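Leucine aminopeptidase 2, chloroplastic (Streptomyces sp. BC16019, PDB 5LHJ) is an M17-family, manganese-binding metalloaminopeptidase of bottromycin maturation, probably removing an unsubstituted N-terminal amino acid from its peptide substrate. Local coordinates at residues Val292-Ala297 against Thr488-Leu493; Gly257-Gly262 against Ala351-Arg356; Asp143-Ala148 against Val184-Gly189. All blocks are in the same frame, centred on the assembly; numbering follows the deposited sequence.

Contact 1 of 3, residues Val292-Ala297 against Thr488-Leu493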
loop_
_atom_site.group_PDB
_atom_site.type_symbol
_atom_site.label_atom_id
_atom_site.label_comp_id
_atom_site.label_asym_id
_atom_site.label_seq_id
_atom_site.Cartn_x
_atom_site.Cartn_y
_atom_site.Cartn_z
ATOM N N VAL A 292 0.152 7.671 38.101
ATOM C CA VAL A 292 0.691 6.936 39.254
ATOM C C VAL A 292 1.915 7.664 39.827
ATOM O O VAL A 292 2.026 7.860 41.047
ATOM C CB VAL A 292 1.050 5.483 38.876
ATOM C CG1 VAL A 292 1.860 4.793 39.967
ATOM C CG2 VAL A 292 -0.220 4.689 38.559
ATOM N N ALA A 293 2.828 8.055 38.947
ATOM C CA ALA A 293 4.057 8.701 39.366
ATOM C C ALA A 293 3.784 10.046 40.054
ATOM O O ALA A 293 4.370 10.321 41.116
ATOM C CB ALA A 293 5.015 8.873 38.189
ATOM N N ALA A 294 2.896 10.855 39.482
ATOM C CA ALA A 294 2.511 12.130 40.104
ATOM C C ALA A 294 1.942 11.894 41.508
ATOM O O ALA A 294 2.344 12.584 42.460
ATOM C CB ALA A 294 1.515 12.890 39.251
ATOM N N LEU A 295 1.051 10.916 41.643
ATOM C CA LEU A 295 0.490 10.586 42.972
ATOM C C LEU A 295 1.566 10.201 43.982
ATOM O O LEU A 295 1.493 10.622 45.152
ATOM C CB LEU A 295 -0.581 9.498 42.879
ATOM C CG LEU A 295 -1.955 10.070 42.499
ATOM C CD1 LEU A 295 -2.787 9.050 41.759
ATOM C CD2 LEU A 295 -2.695 10.577 43.729
ATOM N N THR A 296 2.570 9.435 43.551
ATOM C CA THR A 296 3.664 9.018 44.455
ATOM C C THR A 296 4.519 10.188 44.948
ATOM O O THR A 296 5.146 10.091 46.000
ATOM C CB THR A 296 4.627 7.950 43.846
ATOM O OG1 THR A 296 5.399 8.496 42.753
ATOM C CG2 THR A 296 3.881 6.689 43.426
ATOM N N ALA A 297 4.583 11.271 44.184
ATOM C CA ALA A 297 5.341 12.458 44.578
ATOM C C ALA A 297 4.632 13.358 45.604
ATOM O O ALA A 297 5.281 14.185 46.238
ATOM C CB ALA A 297 5.674 13.283 43.344
ATOM N N THR A 488 4.515 18.190 34.545
ATOM C CA THR A 488 3.364 19.074 34.304
ATOM C C THR A 488 2.236 18.831 35.322
ATOM O O THR A 488 1.688 19.781 35.878
ATOM C CB THR A 488 2.833 18.960 32.859
ATOM O OG1 THR A 488 3.849 19.397 31.952
ATOM C CG2 THR A 488 1.588 19.812 32.652
ATOM N N LEU A 489 1.906 17.571 35.573
ATOM C CA LEU A 489 0.872 17.234 36.549
ATOM C C LEU A 489 1.240 17.740 37.942
ATOM O O LEU A 489 0.413 18.339 38.622
ATOM C CB LEU A 489 0.607 15.733 36.611
ATOM C CG LEU A 489 -0.163 15.091 35.454
ATOM C CD1 LEU A 489 -0.188 13.593 35.700
ATOM C CD2 LEU A 489 -1.573 15.643 35.282
ATOM N N ILE A 490 2.480 17.501 38.357
ATOM C CA ILE A 490 2.928 17.966 39.671
ATOM C C ILE A 490 2.832 19.491 39.778
ATOM O O ILE A 490 2.302 20.004 40.762
ATOM C CB ILE A 490 4.358 17.486 40.005
ATOM C CG1 ILE A 490 4.377 15.961 40.176
ATOM C CG2 ILE A 490 4.876 18.159 41.280
ATOM C CD1 ILE A 490 5.769 15.369 40.247
ATOM N N GLU A 491 3.315 20.215 38.773
ATOM C CA GLU A 491 3.207 21.678 38.796
ATOM C C GLU A 491 1.751 22.189 38.753
ATOM O O GLU A 491 1.420 23.195 39.400
ATOM C CB GLU A 491 4.049 22.301 37.685
ATOM C CG GLU A 491 5.535 22.274 37.980
ATOM C CD GLU A 491 5.967 23.229 39.100
ATOM O OE1 GLU A 491 5.224 24.165 39.454
ATOM O OE2 GLU A 491 7.080 23.038 39.637
ATOM N N THR A 492 0.884 21.486 38.025
ATOM C CA THR A 492 -0.546 21.805 38.005
ATOM C C THR A 492 -1.169 21.637 39.391
ATOM O O THR A 492 -1.873 22.526 39.883
ATOM C CB THR A 492 -1.290 20.945 36.977
ATOM O OG1 THR A 492 -0.736 21.198 35.681
ATOM C CG2 THR A 492 -2.766 21.256 36.957
ATOM N N LEU A 493 -0.878 20.512 40.028
ATOM C CA LEU A 493 -1.418 20.244 41.359
ATOM C C LEU A 493 -0.897 21.264 42.386
ATOM O O LEU A 493 -1.659 21.682 43.272
ATOM C CB LEU A 493 -1.097 18.816 41.784
ATOM C CG LEU A 493 -1.775 17.734 40.932
ATOM C CD1 LEU A 493 -1.138 16.381 41.179
ATOM C CD2 LEU A 493 -3.274 17.666 41.171
#
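No flat group enters the contact of Ala-294 and Ala-297 with Leu-489 and Ile-490: there are no ring faces or edges to cover, only aliphatic carbons. The motif is a helix-helix pair on the central sheet of the alpha/beta catalytic domain. Segments 292-297 and 488-493 cross at -47° with axes 9.5 Å apart, and small alanines on one side receive larger chains from the other. Ala-294 points its CB at Leu-489, 4.0 Å from the CB of that leucine; CD1 of Leu-489 lies alongside the same methyl. Ile-490 starts off to the flank, but its CG1 stands anti to the carbonyl carbon (chi1 -67°) and the chain stays extended (chi2 169°), which carries CD1 across to 3.7 Å from Ala-297 CB. Its CG1 passes Ala-294 more loosely, 4.3 Å from that residue's CB. All four residues are buried, and no hydrogen bond crosses between the helices. On the sheet side, Leu-295 and Leu-493 both touch Val-307 of strand 306-316, while Ala-297 also meets Ala-176 of helix 164-185. Two threonines turn back onto their own helices: Thr-492 OG1 donates to Thr-488 O from above the carbonyl plane. Likewise, Thr-296 OG1 donates to Ala-293 O at 2.7 Å, an oxygen that also accepts from Ala-297 N.

Contact 2 of 3, residues Gly257-Gly262 against Ala351-Arg356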
loop_
_atom_site.group_PDB
_atom_site.type_symbol
_atom_site.label_atom_id
_atom_site.label_comp_id
_atom_site.label_asym_id
_atom_site.label_seq_id
_atom_site.Cartn_x
_atom_site.Cartn_y
_atom_site.Cartn_z
ATOM N N GLY A 257 -9.539 14.782 40.669
ATOM C CA GLY A 257 -9.523 13.438 40.101
ATOM C C GLY A 257 -8.595 13.385 38.901
ATOM O O GLY A 257 -8.696 14.239 38.030
ATOM N N LEU A 258 -7.685 12.409 38.874
ATOM C CA LEU A 258 -6.802 12.164 37.732
ATOM C C LEU A 258 -7.155 10.804 37.142
ATOM O O LEU A 258 -7.242 9.812 37.873
ATOM C CB LEU A 258 -5.321 12.141 38.147
ATOM C CG LEU A 258 -4.763 13.384 38.849
ATOM C CD1 LEU A 258 -3.301 13.185 39.213
ATOM C CD2 LEU A 258 -4.947 14.623 37.978
ATOM N N VAL A 259 -7.358 10.758 35.830
ATOM C CA VAL A 259 -7.712 9.531 35.136
ATOM C C VAL A 259 -6.582 9.216 34.164
ATOM O O VAL A 259 -6.271 10.046 33.316
ATOM C CB VAL A 259 -9.040 9.678 34.361
ATOM C CG1 VAL A 259 -9.354 8.409 33.578
ATOM C CG2 VAL A 259 -10.173 10.015 35.319
ATOM N N GLY A 260 -5.984 8.026 34.272
ATOM C CA GLY A 260 -4.852 7.648 33.416
ATOM C C GLY A 260 -5.087 6.375 32.628
ATOM O O GLY A 260 -5.376 5.335 33.223
ATOM N N LYS A 261 -4.948 6.446 31.302
ATOM C CA LYS A 261 -5.130 5.280 30.425
ATOM C C LYS A 261 -4.004 4.260 30.599
ATOM O O LYS A 261 -2.846 4.577 30.344
ATOM C CB LYS A 261 -5.210 5.710 28.949
ATOM C CG LYS A 261 -5.292 4.573 27.921
ATOM C CD LYS A 261 -5.022 5.076 26.498
ATOM C CE LYS A 261 -4.686 3.918 25.580
ATOM N NZ LYS A 261 -4.475 4.344 24.188
ATOM N N GLY A 262 -4.360 3.043 31.024
ATOM C CA GLY A 262 -3.382 1.988 31.275
ATOM C C GLY A 262 -3.476 0.765 30.379
ATOM O O GLY A 262 -3.534 -0.362 30.877
ATOM N N ALA A 351 -14.174 6.115 28.973
ATOM C CA ALA A 351 -15.551 6.636 29.066
ATOM C C ALA A 351 -16.201 6.377 30.421
ATOM O O ALA A 351 -16.591 7.305 31.135
ATOM C CB ALA A 351 -16.406 6.045 27.955
ATOM N N ASP A 352 -16.264 5.112 30.817
ATOM C CA ASP A 352 -16.973 4.754 32.060
ATOM C C ASP A 352 -16.222 5.235 33.290
ATOM O O ASP A 352 -16.831 5.573 34.301
ATOM C CB ASP A 352 -17.188 3.246 32.139
ATOM C CG ASP A 352 -17.812 2.706 30.890
ATOM O OD1 ASP A 352 -19.053 2.758 30.801
ATOM O OD2 ASP A 352 -17.082 2.291 29.948
ATOM N N VAL A 353 -14.895 5.300 33.199
ATOM C CA VAL A 353 -14.101 5.799 34.323
ATOM C C VAL A 353 -14.355 7.300 34.534
ATOM O O VAL A 353 -14.439 7.759 35.667
ATOM C CB VAL A 353 -12.598 5.498 34.141
ATOM C CG1 VAL A 353 -11.789 6.046 35.310
ATOM C CG2 VAL A 353 -12.390 3.995 33.977
ATOM N N LEU A 354 -14.510 8.063 33.451
ATOM C CA LEU A 354 -14.879 9.483 33.573
ATOM C C LEU A 354 -16.263 9.676 34.198
ATOM O O LEU A 354 -16.466 10.613 34.981
ATOM C CB LEU A 354 -14.804 10.184 32.211
ATOM C CG LEU A 354 -13.393 10.419 31.678
ATOM C CD1 LEU A 354 -13.445 10.814 30.208
ATOM C CD2 LEU A 354 -12.664 11.484 32.487
ATOM N N VAL A 355 -17.196 8.776 33.886
ATOM C CA VAL A 355 -18.528 8.802 34.526
ATOM C C VAL A 355 -18.335 8.595 36.036
ATOM O O VAL A 355 -18.810 9.388 36.847
ATOM C CB VAL A 355 -19.497 7.739 33.949
ATOM C CG1 VAL A 355 -20.820 7.725 34.715
ATOM C CG2 VAL A 355 -19.764 7.978 32.457
ATOM N N ARG A 356 -17.614 7.542 36.395
ATOM C CA ARG A 356 -17.384 7.213 37.794
ATOM C C ARG A 356 -16.650 8.350 38.521
ATOM O O ARG A 356 -17.019 8.719 39.649
ATOM C CB ARG A 356 -16.602 5.900 37.915
ATOM C CG ARG A 356 -16.398 5.422 39.353
ATOM C CD ARG A 356 -15.574 4.152 39.441
ATOM N NE ARG A 356 -15.164 3.896 40.821
ATOM C CZ ARG A 356 -15.926 3.357 41.773
ATOM N NH1 ARG A 356 -17.189 2.986 41.540
ATOM N NH2 ARG A 356 -15.414 3.190 42.999
#
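Val-259 on strand 257-260 and Leu-354 on helix 351-356 have the nearest CA atoms of the two segments, 7.3 Å apart. The strand is extended, while the helix is held by bonds such as Val-355 N to Ala-351 O and Arg-356 N to Asp-352 O; no hydrogen bond joins the two segments. This is the sheet-helix packing of a beta-alpha-beta crossover: helix 345-358 lies between the parallel strands 306-316 and 367-372 in the chain and covers strand 255-263, which sits between them in the sheet. Two residues beyond Val-259 the chain runs on to Lys-261, a manganese ligand in this protein; no manganese is bound to this chain, and Lys-261 NZ forms a salt bridge with Asp-284. One side chain supplies the strand's whole share of the contact. Val-259 points at the helix and splits its two methyls between two partners. It is also touched by Leu-350 and Ala-357 of the same helix, and His-310 of the adjacent strand packs on both Val-259 and Val-353. With CG1 of Val-259 anti to the backbone N (chi1 177°), that methyl meets CG1 of Val-353 at 3.8 Å, and the two valines lie side by side, pointing opposite ways. Leu-354 leaves its helix to the flank; its CG stands anti to the carbonyl carbon (chi1 -72°), and the branch end CD2 is what reaches the strand. There it meets the other branch of the strand valine, with Val-259 CG2 and Leu-354 CD2 4.0 Å apart.

Contact 3 of 3, residues Asp143-Ala148 against Val184-Gly189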
loop_
_atom_site.group_PDB
_atom_site.type_symbol
_atom_site.label_atom_id
_atom_site.label_comp_id
_atom_site.label_asym_id
_atom_site.label_seq_id
_atom_site.Cartn_x
_atom_site.Cartn_y
_atom_site.Cartn_z
ATOM N N ASP A 143 18.466 -0.694 32.313
ATOM C CA ASP A 143 19.320 -1.849 32.017
ATOM C C ASP A 143 18.848 -3.148 32.649
ATOM O O ASP A 143 19.575 -4.144 32.603
ATOM C CB ASP A 143 20.758 -1.542 32.483
ATOM C CG ASP A 143 21.444 -0.506 31.622
ATOM O OD1 ASP A 143 21.088 -0.344 30.419
ATOM O OD2 ASP A 143 22.367 0.151 32.152
ATOM N N GLU A 144 17.623 -3.157 33.177
ATOM C CA GLU A 144 17.042 -4.315 33.882
ATOM C C GLU A 144 17.073 -5.625 33.061
ATOM O O GLU A 144 17.193 -6.720 33.633
ATOM C CB GLU A 144 15.583 -3.990 34.272
ATOM C CG GLU A 144 14.865 -5.007 35.157
ATOM C CD GLU A 144 15.516 -5.219 36.518
ATOM O OE1 GLU A 144 16.182 -4.296 37.042
ATOM O OE2 GLU A 144 15.346 -6.327 37.080
ATOM N N TYR A 145 16.952 -5.512 31.739
ATOM C CA TYR A 145 16.848 -6.697 30.869
ATOM C C TYR A 145 18.088 -6.961 30.020
ATOM O O TYR A 145 18.021 -7.758 29.081
ATOM C CB TYR A 145 15.581 -6.622 30.009
ATOM C CG TYR A 145 14.355 -6.828 30.847
ATOM C CD1 TYR A 145 13.878 -8.110 31.110
ATOM C CD2 TYR A 145 13.703 -5.745 31.444
ATOM C CE1 TYR A 145 12.767 -8.311 31.914
ATOM C CE2 TYR A 145 12.604 -5.938 32.262
ATOM C CZ TYR A 145 12.137 -7.214 32.490
ATOM O OH TYR A 145 11.041 -7.396 33.298
ATOM N N ARG A 146 19.200 -6.310 30.355
ATOM C CA ARG A 146 20.498 -6.612 29.781
ATOM C C ARG A 146 21.207 -7.583 30.693
ATOM O O ARG A 146 21.101 -7.464 31.914
ATOM C CB ARG A 146 21.355 -5.363 29.687
ATOM C CG ARG A 146 20.816 -4.328 28.746
ATOM C CD ARG A 146 21.822 -3.212 28.548
ATOM N NE ARG A 146 21.242 -2.237 27.637
ATOM C CZ ARG A 146 21.148 -2.390 26.313
ATOM N NH1 ARG A 146 21.649 -3.466 25.691
ATOM N NH2 ARG A 146 20.575 -1.435 25.600
ATOM N N SER A 147 21.948 -8.522 30.112
ATOM C CA SER A 147 22.773 -9.442 30.899
ATOM C C SER A 147 24.178 -8.841 30.970
ATOM O O SER A 147 24.577 -8.090 30.082
ATOM C CB SER A 147 22.769 -10.854 30.295
ATOM O OG SER A 147 23.439 -10.892 29.060
ATOM N N ALA A 148 24.911 -9.164 32.031
ATOM C CA ALA A 148 26.246 -8.583 32.303
ATOM C C ALA A 148 26.200 -7.103 32.723
ATOM O O ALA A 148 25.709 -6.235 31.994
ATOM C CB ALA A 148 27.194 -8.783 31.116
ATOM N N VAL A 184 6.894 2.503 31.610
ATOM C CA VAL A 184 6.700 2.509 30.152
ATOM C C VAL A 184 7.700 1.582 29.468
ATOM O O VAL A 184 7.316 0.803 28.586
ATOM C CB VAL A 184 6.782 3.944 29.573
ATOM C CG1 VAL A 184 6.818 3.944 28.044
ATOM C CG2 VAL A 184 5.619 4.767 30.096
ATOM N N ASN A 185 8.958 1.638 29.889
ATOM C CA ASN A 185 10.010 0.779 29.332
ATOM C C ASN A 185 9.832 -0.708 29.613
ATOM O O ASN A 185 10.317 -1.543 28.841
ATOM C CB ASN A 185 11.389 1.228 29.812
ATOM C CG ASN A 185 11.889 2.466 29.086
ATOM O OD1 ASN A 185 11.588 2.671 27.904
ATOM N ND2 ASN A 185 12.644 3.302 29.782
ATOM N N CYS A 186 9.135 -1.042 30.698
ATOM C CA CYS A 186 8.962 -2.439 31.098
ATOM C C CYS A 186 8.282 -3.231 29.982
ATOM O O CYS A 186 7.246 -2.805 29.486
ATOM C CB CYS A 186 8.135 -2.534 32.385
ATOM S SG CYS A 186 8.244 -4.158 33.140
ATOM N N PRO A 187 8.860 -4.378 29.581
ATOM C CA PRO A 187 8.163 -5.243 28.611
ATOM C C PRO A 187 6.733 -5.569 29.023
ATOM O O PRO A 187 6.487 -5.817 30.213
ATOM C CB PRO A 187 9.003 -6.512 28.619
ATOM C CG PRO A 187 10.355 -6.084 29.029
ATOM C CD PRO A 187 10.161 -4.932 29.973
ATOM N N ALA A 188 5.803 -5.609 28.061
ATOM C CA ALA A 188 4.398 -5.901 28.379
ATOM C C ALA A 188 4.191 -7.275 29.019
ATOM O O ALA A 188 3.233 -7.456 29.767
ATOM C CB ALA A 188 3.502 -5.759 27.150
ATOM N N GLY A 189 5.084 -8.226 28.743
ATOM C CA GLY A 189 5.022 -9.543 29.377
ATOM C C GLY A 189 5.306 -9.549 30.874
ATOM O O GLY A 189 4.853 -10.458 31.593
#
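Tyr-145 occupies the third position of a type I beta turn, Asp-143 to Arg-146, closed by Arg-146 N to Asp-143 O at 3.1 Å, and it meets Pro-187 just after Cys-186, where the chain leaves helical geometry. The proline lies over one face of the phenol ring. Its CG stands 4.0 Å from the ring centroid and only 14° off the ring normal, a CH-pi contact, while CD lies just outside the rim, nearest Tyr-145 CE2 at 3.5 Å. With CG of Tyr-145 anti to the carbonyl carbon, chi1 of -71° directs the ring to the 184-189 segment, and a near-perpendicular chi2 (-86°) sets its face toward the proline. Its far end passes Cys-186 loosely, OH to SG 4.3 Å, and OH hydrogen-bonds to Thr-190 OG1. Behind the turn, Arg-146 NE makes a salt bridge to Asp-143 OD1, in plane at the guanidinium edge; as a hydrogen bond it is weak. A serine in place of Tyr-145 would probably leave the proline ring without its aromatic cover and Thr-190 OG1 without the phenol partner. A second subunit closes over the same region: its Thr-336 OG1 bonds to Tyr-145 O, its Ser-426 O takes Arg-146 NH2, and its Val-428 and Gly-326 pack on Tyr-145 and Pro-187. The whole is a proline-aromatic CH-pi contact joining a loop of the N-terminal domain to the end of helix 164-185, at a subunit interface of the six-chain assembly.

Contact 3 precedes the others in sequence, while contacts 1 and 2 interlace within the catalytic domain. Those two have centres about 16 Å apart and pack against the same sheet from opposite faces: helices 286-301 and 486-498 cover one, helix 345-358 the other, giving an alpha/beta/alpha sandwich. Contact 3 lies about 25 Å from contact 1 and about 28 Å from contact 2, centre to centre, at the edge where N-terminal domain, catalytic domain and a second subunit meet. Helix 164-185 connects the regions, ending in contact 3 and packing along helix 286-301 of contact 1. Contacts 1 and 2 thus lie in the core of one domain, contact 3 at a subunit interface.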